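Local atomic coordinates of hydrolase (Rhizobium meliloti, PDB entry 5HOE), a protein that is a carbohydrate acetylesterase of the SGNH (GDSL-like) hydrolase family, forms octamers, and probably cleaves acetyl ester bonds. Residues Ala184-Phe188 with Met189-Phe193; Phe194-Gly197 with Asp198-Thr202; Ile216-Gly219 with His220-Asp224. One frame throughout, in Å; residues are numbered along the deposited sequence.

Interaction 1: Ala184-Phe188 with Met189-Phe193; sequences ALADF and MKVEF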
ATOM      1  N   ALA A 184      30.106   1.452  19.085  1.00 17.13           N
ATOM      2  CA  ALA A 184      30.632   1.046  17.784  1.00 16.99           C
ATOM      3  C   ALA A 184      29.964   1.816  16.645  1.00 16.28           C
ATOM      4  O   ALA A 184      30.632   2.253  15.700  1.00 15.93           O
ATOM      5  CB  ALA A 184      30.421  -0.455  17.613  1.00 16.65           C
ATOM      6  N   LEU A 185      28.644   2.001  16.727  1.00 15.22           N
ATOM      7  CA  LEU A 185      27.913   2.769  15.724  1.00 14.35           C
ATOM      8  C   LEU A 185      28.402   4.208  15.670  1.00 15.54           C
ATOM      9  O   LEU A 185      28.651   4.754  14.586  1.00 15.63           O
ATOM     10  CB  LEU A 185      26.431   2.755  16.082  1.00 14.08           C
ATOM     11  CG  LEU A 185      25.522   3.764  15.350  1.00 15.49           C
ATOM     12  CD1 LEU A 185      25.292   3.345  13.906  1.00 16.49           C
ATOM     13  CD2 LEU A 185      24.201   3.917  16.067  1.00 17.03           C
ATOM     14  N   ALA A 186      28.505   4.851  16.835  1.00 16.30           N
ATOM     15  CA  ALA A 186      28.897   6.255  16.872  1.00 16.08           C
ATOM     16  C   ALA A 186      30.321   6.442  16.349  1.00 16.71           C
ATOM     17  O   ALA A 186      30.606   7.419  15.651  1.00 17.77           O
ATOM     18  CB  ALA A 186      28.749   6.814  18.287  1.00 17.38           C
ATOM     19  N   ASP A 187      31.230   5.521  16.671  1.00 15.43           N
ATOM     20  CA  ASP A 187      32.568   5.610  16.089  1.00 16.78           C
ATOM     21  C   ASP A 187      32.515   5.485  14.570  1.00 18.15           C
ATOM     22  O   ASP A 187      33.186   6.237  13.851  1.00 19.43           O
ATOM     23  CB  ASP A 187      33.480   4.529  16.668  1.00 18.72           C
ATOM     24  CG  ASP A 187      33.877   4.795  18.097  1.00 23.35           C
ATOM     25  OD1 ASP A 187      33.688   5.943  18.570  1.00 25.29           O
ATOM     26  OD2 ASP A 187      34.394   3.845  18.738  1.00 25.60           O
ATOM     27  N   PHE A 188      31.727   4.536  14.067  1.00 16.31           N
ATOM     28  CA  PHE A 188      31.654   4.285  12.631  1.00 16.59           C
ATOM     29  C   PHE A 188      31.078   5.491  11.898  1.00 16.29           C
ATOM     30  O   PHE A 188      31.616   5.925  10.867  1.00 18.51           O
ATOM     31  CB  PHE A 188      30.790   3.038  12.438  1.00 17.45           C
ATOM     32  CG  PHE A 188      30.656   2.555  11.015  1.00 16.86           C
ATOM     33  CD1 PHE A 188      29.637   3.030  10.205  1.00 15.29           C
ATOM     34  CD2 PHE A 188      31.514   1.589  10.507  1.00 19.30           C
ATOM     35  CE1 PHE A 188      29.483   2.559   8.904  1.00 18.42           C
ATOM     36  CE2 PHE A 188      31.362   1.110   9.223  1.00 19.52           C
ATOM     37  CZ  PHE A 188      30.342   1.593   8.417  1.00 18.26           C
ATOM     38  N   MET A 189      29.994   6.066  12.433  1.00 15.80           N
ATOM     39  CA  MET A 189      29.349   7.217  11.812  1.00 15.15           C
ATOM     40  C   MET A 189      30.022   8.547  12.169  1.00 17.23           C
ATOM     41  O   MET A 189      29.584   9.592  11.681  1.00 18.21           O
ATOM     42  CB  MET A 189      27.848   7.238  12.149  1.00 16.68           C
ATOM     43  CG  MET A 189      27.092   6.048  11.595  1.00 18.09           C
ATOM     44  SD  MET A 189      25.310   6.199  11.727  1.00 21.12           S
ATOM     45  CE  MET A 189      24.942   7.364  10.432  1.00 24.32           C
ATOM     46  N   LYS A 190      31.075   8.520  12.997  1.00 16.23           N
ATOM     47  CA  LYS A 190      31.861   9.705  13.357  1.00 17.43           C
ATOM     48  C   LYS A 190      31.020  10.761  14.094  1.00 17.60           C
ATOM     49  O   LYS A 190      31.115  11.968  13.838  1.00 19.07           O
ATOM     50  CB  LYS A 190      32.614  10.269  12.142  1.00 19.57           C
ATOM     51  CG  LYS A 190      33.427   9.219  11.354  1.00 22.34           C
ATOM     52  CD  LYS A 190      34.650   8.711  12.141  1.00 22.76           C
ATOM     53  CE  LYS A 190      35.396   7.546  11.431  1.00 21.56           C
ATOM     54  NZ  LYS A 190      34.615   6.259  11.458  1.00 20.08           N
ATOM     55  N   VAL A 191      30.192  10.299  15.037  1.00 16.11           N
ATOM     56  CA  VAL A 191      29.419  11.187  15.900  1.00 16.55           C
ATOM     57  C   VAL A 191      29.786  10.950  17.363  1.00 16.13           C
ATOM     58  O   VAL A 191      30.672  10.141  17.681  1.00 18.54           O
ATOM     59  CB  VAL A 191      27.899  11.038  15.657  1.00 17.34           C
ATOM     60  CG1 VAL A 191      27.535  11.397  14.208  1.00 17.13           C
ATOM     61  CG2 VAL A 191      27.411   9.636  16.013  1.00 16.90           C
ATOM     62  N   GLU A 192      29.110  11.643  18.267  1.00 16.99           N
ATOM     63  CA  GLU A 192      29.476  11.570  19.679  1.00 17.59           C
ATOM     64  C   GLU A 192      28.662  10.494  20.385  1.00 16.83           C
ATOM     65  O   GLU A 192      27.595  10.105  19.924  1.00 16.34           O
ATOM     66  CB  GLU A 192      29.248  12.918  20.360  1.00 18.34           C
ATOM     67  CG  GLU A 192      29.935  14.110  19.671  1.00 22.44           C
ATOM     68  CD  GLU A 192      31.448  14.041  19.710  1.00 26.96           C
ATOM     69  OE1 GLU A 192      32.014  13.563  20.718  1.00 27.61           O
ATOM     70  OE2 GLU A 192      32.084  14.480  18.729  1.00 30.55           O
ATOM     71  N   PHE A 193      29.187  10.014  21.520  1.00 16.86           N
ATOM     72  CA  PHE A 193      28.574   8.916  22.259  1.00 16.02           C
ATOM     73  C   PHE A 193      28.663   9.124  23.769  1.00 16.73           C
ATOM     74  O   PHE A 193      29.691   9.584  24.286  1.00 18.96           O
ATOM     75  CB  PHE A 193      29.234   7.568  21.947  1.00 17.85           C
ATOM     76  CG  PHE A 193      28.719   6.444  22.802  1.00 17.55           C
ATOM     77  CD1 PHE A 193      27.424   5.973  22.641  1.00 18.46           C
ATOM     78  CD2 PHE A 193      29.518   5.863  23.774  1.00 17.93           C
ATOM     79  CE1 PHE A 193      26.928   4.957  23.430  1.00 18.51           C
ATOM     80  CE2 PHE A 193      29.025   4.839  24.569  1.00 17.74           C
ATOM     81  CZ  PHE A 193      27.728   4.370  24.380  1.00 17.88           C
TER
HETATM   82  O   HOH W   1      32.057   8.197  19.143  1.00 24.76           O
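Val191 N reaches back to Ala186 O (3.0 Å, N-H...O 159°) at the C-terminal end of helix 171-189. A weak bond from Lys190 N to Asp187 O lies inside that closure, and Lys190 has a positive phi of 62°; together these define a Schellman motif. One residue earlier, Met189 N still makes the helical bond to Leu185 O at 2.9 Å.

The Lys190 side chain also turns back onto this end. A bend at chi2 (-70°) and another at chi4 fold it so that NZ bonds Asp187 O at 2.8 Å, and Phe188 O at 3.1 Å from above the carbonyl plane. Its strongest partner is Ser37 O of the second subunit, with Glu35 O of that subunit as well; three N-H groups shared among four carbonyl oxygens make some of these bonds bifurcated or partial. Across the turn, water 1 donates to Asp187 OD1 and to Val191 O.

Apolar contacts line the inner side. Leu185 CD1 touches Met189 SD at 3.6 Å, the two side chains running together toward helix 118-133. Ala186 CB meets Val191 CG2 (3.9 Å) and Phe193 CB (3.8 Å), where the chain enters strand 192-195. On the outer side, the Phe188 ring packs against Trp163 and Phe164 of the second subunit.

Helix-end carbonyls are thus met by backbone amides and by a shared ammonium, so one positive charge probably offsets part of the negative end of the helix dipole and ties this turn to the subunit interface.

Interaction 2: Phe194-Gly197 with Asp198-Thr202; sequences FAAG and DCIST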
ATOM      1  N   PHE A 194      27.589   8.741  24.473  1.00 16.44           N
ATOM      2  CA  PHE A 194      27.543   8.768  25.938  1.00 16.86           C
ATOM      3  C   PHE A 194      26.757   7.573  26.449  1.00 16.72           C
ATOM      4  O   PHE A 194      25.620   7.355  26.028  1.00 17.02           O
ATOM      5  CB  PHE A 194      26.915  10.064  26.469  1.00 18.99           C
ATOM      6  CG  PHE A 194      26.785  10.085  27.962  1.00 20.05           C
ATOM      7  CD1 PHE A 194      27.918  10.105  28.762  1.00 23.16           C
ATOM      8  CD2 PHE A 194      25.541  10.037  28.582  1.00 20.01           C
ATOM      9  CE1 PHE A 194      27.806  10.105  30.142  1.00 25.65           C
ATOM     10  CE2 PHE A 194      25.441  10.035  29.951  1.00 21.16           C
ATOM     11  CZ  PHE A 194      26.568  10.065  30.728  1.00 23.93           C
ATOM     12  N   ALA A 195      27.367   6.783  27.334  1.00 17.79           N
ATOM     13  CA  ALA A 195      26.691   5.639  27.943  1.00 17.53           C
ATOM     14  C   ALA A 195      26.015   6.080  29.242  1.00 17.79           C
ATOM     15  O   ALA A 195      26.678   6.331  30.250  1.00 17.88           O
ATOM     16  CB  ALA A 195      27.675   4.508  28.211  1.00 18.73           C
ATOM     17  N   ALA A 196      24.688   6.186  29.227  1.00 18.82           N
ATOM     18  CA  ALA A 196      24.006   6.595  30.452  1.00 19.38           C
ATOM     19  C   ALA A 196      24.322   5.645  31.604  1.00 19.61           C
ATOM     20  O   ALA A 196      24.428   6.082  32.757  1.00 19.42           O
ATOM     21  CB  ALA A 196      22.499   6.695  30.212  1.00 19.31           C
ATOM     22  N   GLY A 197      24.489   4.352  31.318  1.00 20.19           N
ATOM     23  CA  GLY A 197      24.760   3.364  32.351  1.00 20.52           C
ATOM     24  C   GLY A 197      26.112   3.499  33.027  1.00 22.66           C
ATOM     25  O   GLY A 197      26.336   2.830  34.042  1.00 26.53           O
ATOM     26  N   ASP A 198      27.027   4.305  32.473  1.00 23.05           N
ATOM     27  CA  ASP A 198      28.279   4.610  33.147  1.00 26.15           C
ATOM     28  C   ASP A 198      28.085   5.601  34.279  1.00 26.27           C
ATOM     29  O   ASP A 198      28.971   5.740  35.129  1.00 29.11           O
ATOM     30  CB  ASP A 198      29.294   5.168  32.147  1.00 31.36           C
ATOM     31  CG  ASP A 198      29.811   4.109  31.175  1.00 35.70           C
ATOM     32  OD1 ASP A 198      29.542   2.899  31.367  1.00 36.84           O
ATOM     33  OD2 ASP A 198      30.508   4.494  30.218  1.00 38.24           O
ATOM     34  N   CYS A 199      26.924   6.235  34.333  0.54 25.34           N
ATOM     35  CA  CYS A 199      26.640   7.311  35.259  0.54 25.46           C
ATOM     36  C   CYS A 199      25.423   7.047  36.134  0.54 24.56           C
ATOM     37  O   CYS A 199      25.411   7.455  37.295  0.54 25.91           O
ATOM     38  CB  CYS A 199      26.415   8.599  34.457  0.54 27.57           C
ATOM     39  SG  CYS A 199      25.815   9.953  35.414  0.54 31.11           S
ATOM     40  N   ILE A 200      24.413   6.353  35.614  1.00 22.93           N
ATOM     41  CA  ILE A 200      23.169   6.101  36.330  1.00 20.98           C
ATOM     42  C   ILE A 200      22.754   4.648  36.131  1.00 20.80           C
ATOM     43  O   ILE A 200      23.297   3.928  35.295  1.00 21.09           O
ATOM     44  CB  ILE A 200      22.037   7.065  35.881  1.00 20.36           C
ATOM     45  CG1 ILE A 200      21.681   6.830  34.401  1.00 20.50           C
ATOM     46  CG2 ILE A 200      22.429   8.536  36.172  1.00 21.09           C
ATOM     47  CD1 ILE A 200      20.256   7.183  34.054  1.00 21.22           C
ATOM     48  N   SER A 201      21.757   4.233  36.916  1.00 19.91           N
ATOM     49  CA  SER A 201      21.086   2.955  36.738  1.00 20.02           C
ATOM     50  C   SER A 201      19.584   3.198  36.665  1.00 19.66           C
ATOM     51  O   SER A 201      19.085   4.253  37.067  1.00 19.74           O
ATOM     52  CB  SER A 201      21.423   1.973  37.872  1.00 23.09           C
ATOM     53  OG  SER A 201      20.888   2.382  39.110  1.00 27.55           O
ATOM     54  N   THR A 202      18.861   2.211  36.138  1.00 18.41           N
ATOM     55  CA  THR A 202      17.404   2.274  36.158  1.00 18.29           C
ATOM     56  C   THR A 202      16.932   1.997  37.584  1.00 18.58           C
ATOM     57  O   THR A 202      16.980   0.850  38.035  1.00 20.79           O
ATOM     58  CB  THR A 202      16.837   1.238  35.192  1.00 19.62           C
ATOM     59  OG1 THR A 202      17.319   1.508  33.872  1.00 20.39           O
ATOM     60  CG2 THR A 202      15.310   1.271  35.181  1.00 19.51           C
TER
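Asp198 N donates to Ala195 O at 3.0 Å, the first of three backbone bonds that coil the chain as it leaves strand 192-195. Ala196 O takes the other two, from Cys199 N at 3.0 Å and from Ile200 N at 2.9 Å. The carbonyl oxygen of buried Ala196 is therefore gripped by two amides arriving from different directions. A fourth, softer polar contact is the CA-H...O pair between Gly197 CA and Ile200 O, 3.3 Å long with 155° at the hydrogen.

The two i to i+3 bonds, with phi/psi values at residues 196-197 and 197-198 that fit the central positions of such turns, describe two overlapping type I beta-turns, 195-198 and 196-199, with an i to i+4 closure from Ile200 to Ala196. In the doubly wound alpha/beta fold of the SGNH hydrolases, this is the turn at the C-terminal end of one of the two edge strands of the sheet within this chain, where the chain starts back toward helix 212-229. Strand 192-195 is paired with strand 147-152 by backbone bonds of Phe194, and Ala196 just beyond it also bonds to that strand.

Among van der Waals contacts, the Phe194 ring meets Cys199 CB obliquely; a chi1 of 177° runs the ring forward along the chain and carries CZ to 4.0 Å from that atom. Ile200 holds CG1 between its own N and carbonyl carbon, which brings that methylene to 3.3 Å from Ala196 O and 4.3 Å from Ala196 CB, while Pro154 touches both residues. On another side of the turn, the Asp198 carboxylate lies beside the Ala195 methyl, OD2 to CB 3.5 Å.

Interaction 3: Ile216-Gly219 with His220-Asp224; sequences IRLG and HAIAD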
ATOM      1  N   ILE A 216      18.352  14.077  37.361  1.00 19.35           N
ATOM      2  CA  ILE A 216      19.196  15.247  37.561  1.00 20.66           C
ATOM      3  C   ILE A 216      20.663  14.882  37.378  1.00 20.71           C
ATOM      4  O   ILE A 216      21.412  15.585  36.685  1.00 20.96           O
ATOM      5  CB  ILE A 216      18.902  15.886  38.932  1.00 21.57           C
ATOM      6  CG1 ILE A 216      17.487  16.468  38.908  1.00 22.26           C
ATOM      7  CG2 ILE A 216      19.954  16.936  39.302  1.00 21.94           C
ATOM      8  CD1 ILE A 216      16.959  16.838  40.260  1.00 24.33           C
ATOM      9  N   ARG A 217      21.097  13.764  37.973  0.97 19.42           N
ATOM     10  CA  ARG A 217      22.470  13.311  37.741  0.97 20.64           C
ATOM     11  C   ARG A 217      22.722  13.077  36.257  0.97 18.40           C
ATOM     12  O   ARG A 217      23.770  13.475  35.732  0.97 19.46           O
ATOM     13  CB  ARG A 217      22.780  12.062  38.575  0.97 24.26           C
ATOM     14  CG  ARG A 217      24.031  11.297  38.163  0.97 32.15           C
ATOM     15  CD  ARG A 217      24.718  10.656  39.367  0.97 38.09           C
ATOM     16  NE  ARG A 217      25.432   9.417  39.040  0.97 42.60           N
ATOM     17  CZ  ARG A 217      26.757   9.275  38.977  0.97 45.87           C
ATOM     18  NH1 ARG A 217      27.565  10.301  39.212  0.97 48.18           N
ATOM     19  NH2 ARG A 217      27.283   8.090  38.683  0.97 45.66           N
ATOM     20  N   LEU A 218      21.761  12.455  35.557  1.00 20.02           N
ATOM     21  CA  LEU A 218      21.924  12.180  34.134  1.00 18.73           C
ATOM     22  C   LEU A 218      22.049  13.466  33.330  1.00 17.75           C
ATOM     23  O   LEU A 218      22.899  13.574  32.441  1.00 18.94           O
ATOM     24  CB  LEU A 218      20.731  11.363  33.634  1.00 17.49           C
ATOM     25  CG  LEU A 218      20.727  11.017  32.136  1.00 17.59           C
ATOM     26  CD1 LEU A 218      21.936  10.215  31.751  1.00 17.69           C
ATOM     27  CD2 LEU A 218      19.431  10.293  31.774  1.00 18.78           C
ATOM     28  N   GLY A 219      21.183  14.438  33.604  1.00 18.03           N
ATOM     29  CA  GLY A 219      21.230  15.692  32.868  1.00 19.24           C
ATOM     30  C   GLY A 219      22.514  16.461  33.106  1.00 19.75           C
ATOM     31  O   GLY A 219      23.064  17.073  32.190  1.00 19.08           O
ATOM     32  N   HIS A 220      23.015  16.445  34.341  1.00 21.35           N
ATOM     33  CA  HIS A 220      24.300  17.091  34.590  1.00 22.84           C
ATOM     34  C   HIS A 220      25.414  16.433  33.787  1.00 21.62           C
ATOM     35  O   HIS A 220      26.249  17.128  33.186  1.00 23.14           O
ATOM     36  CB  HIS A 220      24.606  17.079  36.078  1.00 24.42           C
ATOM     37  CG  HIS A 220      23.691  17.947  36.879  1.00 26.40           C
ATOM     38  ND1 HIS A 220      23.693  17.957  38.255  1.00 27.89           N
ATOM     39  CD2 HIS A 220      22.725  18.816  36.498  1.00 26.82           C
ATOM     40  CE1 HIS A 220      22.783  18.811  38.689  1.00 26.11           C
ATOM     41  NE2 HIS A 220      22.178  19.342  37.645  1.00 26.29           N
ATOM     42  N   ALA A 221      25.422  15.096  33.720  1.00 20.47           N
ATOM     43  CA  ALA A 221      26.492  14.415  33.000  1.00 20.56           C
ATOM     44  C   ALA A 221      26.387  14.648  31.500  1.00 19.75           C
ATOM     45  O   ALA A 221      27.414  14.772  30.812  1.00 22.27           O
ATOM     46  CB  ALA A 221      26.494  12.929  33.333  1.00 22.15           C
ATOM     47  N   ILE A 222      25.161  14.719  30.972  1.00 19.08           N
ATOM     48  CA  ILE A 222      25.006  15.002  29.551  1.00 18.55           C
ATOM     49  C   ILE A 222      25.422  16.435  29.242  1.00 19.21           C
ATOM     50  O   ILE A 222      26.044  16.700  28.208  1.00 18.97           O
ATOM     51  CB  ILE A 222      23.574  14.673  29.084  1.00 17.67           C
ATOM     52  CG1 ILE A 222      23.310  13.157  29.218  1.00 18.31           C
ATOM     53  CG2 ILE A 222      23.369  15.127  27.656  1.00 18.47           C
ATOM     54  CD1 ILE A 222      21.922  12.691  28.844  1.00 18.00           C
ATOM     55  N   ALA A 223      25.114  17.373  30.141  1.00 20.00           N
ATOM     56  CA  ALA A 223      25.549  18.755  29.964  1.00 21.49           C
ATOM     57  C   ALA A 223      27.065  18.843  29.874  1.00 22.78           C
ATOM     58  O   ALA A 223      27.601  19.608  29.068  1.00 23.88           O
ATOM     59  CB  ALA A 223      25.064  19.601  31.140  1.00 21.60           C
ATOM     60  N   ASP A 224      27.781  18.077  30.702  1.00 24.49           N
ATOM     61  CA  ASP A 224      29.241  18.108  30.609  1.00 26.23           C
ATOM     62  C   ASP A 224      29.699  17.683  29.225  1.00 24.96           C
ATOM     63  O   ASP A 224      30.600  18.296  28.630  1.00 26.38           O
ATOM     64  CB  ASP A 224      29.859  17.176  31.653  1.00 31.12           C
ATOM     65  CG  ASP A 224      29.614  17.636  33.063  1.00 35.40           C
ATOM     66  OD1 ASP A 224      29.223  18.805  33.240  1.00 35.52           O
ATOM     67  OD2 ASP A 224      29.814  16.824  33.994  1.00 40.55           O
TER
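Within helix 212-229, which packs on strand 192-195, Ile216 and His220 stand one turn apart and point the same way. Ile216 CG2 lies 3.4 Å from His220 CE1, touching the far end of the imidazole. Behind it, Ile216 O sits 3.3 Å from His220 CG, over one face of the ring and displaced toward its rim. That same oxygen accepts the helical bond from His220 N at 3.0 Å (N-H...O 165°). A chi1 of -68° turns CG anti to the carbonyl carbon, bringing the imidazole back over the preceding turn.

On the side toward the sheet, Leu218 and Ile222 cross at an angle, CD1 to CD1 3.8 Å. Ile222 CG1 also lies 3.3 Å from Leu218 O, the acceptor of Ile222 N. Gly219 O takes Ala223 N at 2.9 Å, and Ala223 CB packs on Met52.

The backbone amides and carbonyls thus satisfy one another in the regular i to i+4 pattern, and the side chains divide by polarity: the aliphatic pair Leu218-Ile222 faces strand 192-195, while the polar ring of His220 lies on a flank beside Arg55 of helix 48-56.

Overall arrangement
The three contacts follow in series along the C-terminal part of the chain. Interactions 1 and 2 share strand 192-195, one at its entry and the other at its exit, with centres about 17 Å apart. Interaction 3 lies about 10 Å from interaction 2, centre to centre, and touches it: Phe194 CE2 reaches Ile222 CG1 at 3.9 Å. Interactions 1 and 3 do not meet; their nearest atoms are about 9 Å apart. Between 198-202 and 216-224 the chain carries Asp206 and His209, which with Ser25 show geometry consistent with an SGNH catalytic triad.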